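Local coordinates for putative uncharacterized protein TTHB071 (Thermus thermophilus, PDB 3AYV) that is of unknown biochemical function but binds zinc ions in a TIM barrel related to AP endonucleases and may help protect the cell against oxidative stress, at residues A33-D38 and L78-D83; L134-H139 and V221-E226. One frame throughout, in Å; residues are numbered along the deposited sequence.

Contact 1: residues A33-D38 and L78-D83; sequences ALLEED and LLFGLD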
# COMPACT_ATOMS: atom_id res chain seq x y z
N ALA A 33 2.03 -15.65 8.20
CA ALA A 33 1.72 -16.82 9.03
C ALA A 33 0.35 -17.43 8.71
O ALA A 33 0.11 -18.60 9.01
CB ALA A 33 1.80 -16.49 10.51
N LEU A 34 -0.54 -16.62 8.12
CA LEU A 34 -1.93 -17.02 7.87
C LEU A 34 -2.25 -17.33 6.42
O LEU A 34 -3.41 -17.59 6.10
CB LEU A 34 -2.90 -15.97 8.38
CG LEU A 34 -2.83 -15.61 9.86
CD1 LEU A 34 -3.87 -14.54 10.19
CD2 LEU A 34 -2.97 -16.85 10.79
N LEU A 35 -1.23 -17.35 5.55
CA LEU A 35 -1.46 -17.49 4.12
C LEU A 35 -2.11 -18.82 3.72
O LEU A 35 -2.87 -18.86 2.77
CB LEU A 35 -0.19 -17.25 3.29
CG LEU A 35 0.18 -15.77 3.09
CD1 LEU A 35 1.61 -15.64 2.54
CD2 LEU A 35 -0.83 -15.05 2.16
N GLU A 36 -1.80 -19.87 4.47
CA GLU A 36 -2.32 -21.21 4.17
C GLU A 36 -3.67 -21.52 4.85
O GLU A 36 -4.19 -22.62 4.72
CB GLU A 36 -1.27 -22.27 4.57
CG GLU A 36 0.15 -21.99 4.05
CD GLU A 36 0.59 -22.87 2.90
OE1 GLU A 36 1.65 -23.52 3.05
OE2 GLU A 36 -0.08 -22.90 1.83
N GLU A 37 -4.24 -20.56 5.56
CA GLU A 37 -5.46 -20.81 6.34
C GLU A 37 -6.73 -20.59 5.50
O GLU A 37 -7.37 -19.54 5.58
CB GLU A 37 -5.48 -19.91 7.58
CG GLU A 37 -4.28 -20.09 8.50
CD GLU A 37 -4.08 -21.54 8.93
OE1 GLU A 37 -4.99 -22.08 9.60
OE2 GLU A 37 -3.04 -22.14 8.57
N ASP A 38 -7.06 -21.60 4.69
CA ASP A 38 -8.22 -21.56 3.79
C ASP A 38 -9.51 -21.01 4.40
O ASP A 38 -10.20 -20.22 3.77
CB ASP A 38 -8.52 -22.96 3.24
CG ASP A 38 -7.53 -23.41 2.18
OD1 ASP A 38 -6.55 -22.69 1.88
OD2 ASP A 38 -7.74 -24.50 1.64
N LEU A 78 4.76 -12.97 -2.73
CA LEU A 78 4.01 -12.08 -3.60
C LEU A 78 3.00 -12.86 -4.48
O LEU A 78 1.84 -12.48 -4.58
CB LEU A 78 4.93 -11.24 -4.48
CG LEU A 78 5.84 -10.28 -3.69
CD1 LEU A 78 6.71 -9.52 -4.67
CD2 LEU A 78 4.98 -9.28 -2.87
N LEU A 79 3.46 -13.95 -5.07
CA LEU A 79 2.61 -14.78 -5.95
C LEU A 79 1.45 -15.45 -5.20
O LEU A 79 0.29 -15.41 -5.66
CB LEU A 79 3.47 -15.81 -6.69
CG LEU A 79 4.47 -15.25 -7.71
CD1 LEU A 79 5.34 -16.40 -8.23
CD2 LEU A 79 3.78 -14.53 -8.87
N PHE A 80 1.73 -15.99 -4.02
CA PHE A 80 0.67 -16.62 -3.22
C PHE A 80 -0.31 -15.58 -2.70
O PHE A 80 -1.54 -15.78 -2.77
CB PHE A 80 1.25 -17.48 -2.09
CG PHE A 80 0.25 -18.49 -1.56
CD1 PHE A 80 -0.55 -19.22 -2.44
CD2 PHE A 80 0.09 -18.67 -0.20
CE1 PHE A 80 -1.49 -20.14 -1.96
CE2 PHE A 80 -0.84 -19.61 0.29
CZ PHE A 80 -1.62 -20.33 -0.58
N GLY A 81 0.22 -14.45 -2.24
CA GLY A 81 -0.60 -13.32 -1.81
C GLY A 81 -1.54 -12.89 -2.94
O GLY A 81 -2.71 -12.56 -2.68
N LEU A 82 -1.03 -12.88 -4.18
CA LEU A 82 -1.89 -12.51 -5.32
C LEU A 82 -3.01 -13.55 -5.52
O LEU A 82 -4.15 -13.18 -5.78
CB LEU A 82 -1.09 -12.31 -6.62
CG LEU A 82 -0.35 -10.97 -6.79
CD1 LEU A 82 0.56 -11.04 -8.00
CD2 LEU A 82 -1.30 -9.74 -6.87
N ASP A 83 -2.68 -14.83 -5.39
CA ASP A 83 -3.72 -15.89 -5.41
C ASP A 83 -4.84 -15.62 -4.41
O ASP A 83 -6.04 -15.68 -4.74
CB ASP A 83 -3.12 -17.27 -5.14
CG ASP A 83 -2.28 -17.78 -6.29
OD1 ASP A 83 -2.46 -17.33 -7.45
OD2 ASP A 83 -1.41 -18.64 -6.03
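The ring of Phe80 meets Leu35 and Glu36 along one side, CD2, CE2 and CZ doing the touching. Both oxygens reach it obliquely: the backbone O of Leu35 lies 3.3 Å from CE2 of Phe80, and OE2 of Glu36 lies 3.7 Å from the same carbon. The carboxylate plane of Glu36 stands 80° from the ring, the two side chains crossing nearly at right angles; a bend at chi2 (-105°) brings OE2 back toward the helix. CB of Leu35 supplies the apolar part, 3.8 Å from Phe80 CD2, while Leu35 CD2 approaches Gly81 CA at 4.3 Å. With CG of Phe80 anti to the backbone N (chi1 -161°), the ring projects from helix 68-87 toward the loop. Leu35 and Glu36 are the central residues of a type I turn, closed by Glu37 N to Leu34 O at 3.1 Å, just before helix 38-47. Arg84, one turn further along helix 68-87, adds polar ties: its NE bonds Leu35 O within the turn and its NH2 forms a salt bridge with Asp38 OD1, at the start of helix 38-47. Replacing Phe80 with an alanine would probably open a gap beside Leu35 CB and leave the Glu36 carboxylate freer to swing. Between the two segments themselves the contact is one of van der Waals touches, mixing aliphatic carbon, carbonyl and carboxylate around one aromatic ring.

Contact 2: residues L134-H139 and V221-E226; sequences LLENSH and VLEVRE. With ZN (zinc ion), chain F; ZN (zinc ion), chain E.
OE2 of Glu136, 4.4 Å from OE2 of Glu223, binds the zinc of chain F at 2.1 Å and makes a much longer, marginal approach, 2.7 Å, to the zinc of chain E. The other oxygen of the carboxylate, Glu136 OE1, binds the chain E zinc closely, at 1.9 Å, so the group bridges the metals. From across the barrel, Glu223 OE2 coordinates the chain F zinc at 2.4 Å. Water 1 forms a second bridge, 2.1 Å from the zinc of chain E and 2.5 Å from that of chain F, and donates a weak hydrogen bond to Glu223 OE1. The glutamates thus meet through metal and water instead of directly. Extended, with CG anti to the backbone N (chi1 178°), Glu136 carries its carboxylate out to both metals; a bend at chi2 (-143°) turns Glu223 OE2 to the chain F zinc. Asp162 and His187 complete the protein ligands of that zinc, and His55 and His96 those of its partner. A cluster of this kind is consistent with the metal centre of AP endonuclease-like barrels. Glu136 ends strand 132-136, which is hydrogen-bonded between strands 92-96 and 158-162; Glu223 directly follows strand 219-222, beside strand 185-188. At the C-terminal mouth of the parallel barrel this contact spans the opening from fifth strand to eighth, and strands between and beside them supply the remaining ligands.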
# COMPACT_ATOMS: atom_id res chain seq x y z
N LEU A 134 0.06 -2.51 -7.36
CA LEU A 134 0.46 -1.15 -7.02
C LEU A 134 1.71 -1.19 -6.18
O LEU A 134 1.75 -1.86 -5.17
CB LEU A 134 -0.63 -0.41 -6.22
CG LEU A 134 -2.02 -0.40 -6.86
CD1 LEU A 134 -3.05 0.05 -5.83
CD2 LEU A 134 -1.99 0.55 -8.07
N LEU A 135 2.71 -0.42 -6.59
CA LEU A 135 3.93 -0.26 -5.80
C LEU A 135 3.83 0.95 -4.90
O LEU A 135 3.52 2.06 -5.36
CB LEU A 135 5.13 -0.12 -6.78
CG LEU A 135 6.54 0.20 -6.24
CD1 LEU A 135 6.93 -0.84 -5.19
CD2 LEU A 135 7.48 0.19 -7.42
N GLU A 136 4.10 0.75 -3.60
CA GLU A 136 3.99 1.82 -2.59
C GLU A 136 5.40 2.32 -2.23
O GLU A 136 6.33 1.51 -2.17
CB GLU A 136 3.31 1.23 -1.35
CG GLU A 136 3.17 2.17 -0.20
CD GLU A 136 2.82 1.46 1.10
OE1 GLU A 136 2.43 0.29 1.10
OE2 GLU A 136 2.94 2.10 2.14
N ASN A 137 5.57 3.64 -2.04
CA ASN A 137 6.88 4.13 -1.57
C ASN A 137 7.05 3.73 -0.10
O ASN A 137 6.09 3.78 0.68
CB ASN A 137 7.02 5.66 -1.72
CG ASN A 137 5.93 6.43 -0.97
OD1 ASN A 137 4.75 6.31 -1.28
ND2 ASN A 137 6.34 7.23 0.04
N SER A 138 8.29 3.38 0.25
CA SER A 138 8.65 3.01 1.60
C SER A 138 9.91 3.79 2.00
O SER A 138 9.79 4.92 2.49
CB SER A 138 8.80 1.49 1.74
OG SER A 138 9.75 0.96 0.81
N HIS A 139 11.09 3.27 1.68
CA HIS A 139 12.36 3.86 2.07
C HIS A 139 13.13 4.52 0.95
O HIS A 139 14.26 4.95 1.18
CB HIS A 139 13.25 2.79 2.76
CG HIS A 139 12.63 2.24 4.00
ND1 HIS A 139 12.72 2.87 5.22
CD2 HIS A 139 11.85 1.15 4.20
CE1 HIS A 139 12.04 2.18 6.13
NE2 HIS A 139 11.50 1.13 5.53
N VAL A 221 -6.95 4.72 1.54
CA VAL A 221 -6.89 3.68 2.55
C VAL A 221 -6.45 4.35 3.85
O VAL A 221 -5.42 5.01 3.89
CB VAL A 221 -5.86 2.57 2.22
CG1 VAL A 221 -5.81 1.54 3.37
CG2 VAL A 221 -6.22 1.87 0.92
N LEU A 222 -7.26 4.22 4.88
CA LEU A 222 -6.90 4.74 6.19
C LEU A 222 -6.00 3.72 6.87
O LEU A 222 -6.45 2.68 7.34
CB LEU A 222 -8.14 5.04 7.03
CG LEU A 222 -9.09 6.06 6.38
CD1 LEU A 222 -10.33 6.24 7.26
CD2 LEU A 222 -8.38 7.40 6.17
N GLU A 223 -4.71 4.03 6.90
CA GLU A 223 -3.71 3.19 7.52
C GLU A 223 -3.48 3.74 8.92
O GLU A 223 -2.46 4.36 9.21
CB GLU A 223 -2.46 3.26 6.68
CG GLU A 223 -2.66 2.40 5.45
CD GLU A 223 -1.44 1.71 5.08
OE1 GLU A 223 -1.47 0.46 4.85
OE2 GLU A 223 -0.43 2.44 5.02
N VAL A 224 -4.49 3.53 9.76
CA VAL A 224 -4.59 4.19 11.05
C VAL A 224 -4.75 3.14 12.13
O VAL A 224 -5.58 2.22 12.00
CB VAL A 224 -5.78 5.20 11.06
CG1 VAL A 224 -6.07 5.74 12.45
CG2 VAL A 224 -5.49 6.37 10.12
N ARG A 225 -3.97 3.26 13.20
CA ARG A 225 -3.96 2.23 14.22
C ARG A 225 -4.96 2.46 15.33
O ARG A 225 -5.28 1.55 16.09
CB ARG A 225 -2.53 1.94 14.69
CG ARG A 225 -1.79 1.10 13.64
CD ARG A 225 -0.57 0.36 14.20
NE ARG A 225 0.62 1.21 14.20
CZ ARG A 225 1.52 1.25 13.21
NH1 ARG A 225 1.39 0.48 12.13
NH2 ARG A 225 2.57 2.06 13.31
N GLU A 226 -5.51 3.67 15.39
CA GLU A 226 -6.55 4.02 16.37
C GLU A 226 -7.90 4.00 15.65
O GLU A 226 -7.95 3.77 14.44
CB GLU A 226 -6.25 5.40 16.96
CG GLU A 226 -5.77 6.49 15.96
CD GLU A 226 -5.07 7.70 16.63
OE1 GLU A 226 -4.79 7.63 17.85
OE2 GLU A 226 -4.80 8.73 15.96
ZN ZN F . 1.47 2.74 3.52
ZN ZN E . 2.64 -0.44 2.89
O HOH W 1 1.12 0.31 4.13
O HOH W 2 3.38 -0.77 5.21
O HOH W 3 1.93 2.30 5.86

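Overall arrangement
From the N terminus, the chain lays down strands 3-8 and 25-29 before entering the loop that holds 33-38. Contact 1 closes once helix 38-47 and strand 52-55 have passed, when helix 68-87 comes back against that loop. Strand 92-96 follows, and contact 2 opens on strand 132-136; its segments lie 82 residues apart at their closest ends, and it closes after strands 158-162 and 185-188, just past strand 219-222. The contacts therefore run in series, neither nesting nor crossing. The centres of contacts 1 and 2 lie about 20 Å apart; the nearest atoms of contacts 1 and 2 are about 7 Å apart, without touching. Contact 1 joins peripheral elements around the barrel, a loop and a helix; contact 2 spans its interior through the zinc ions.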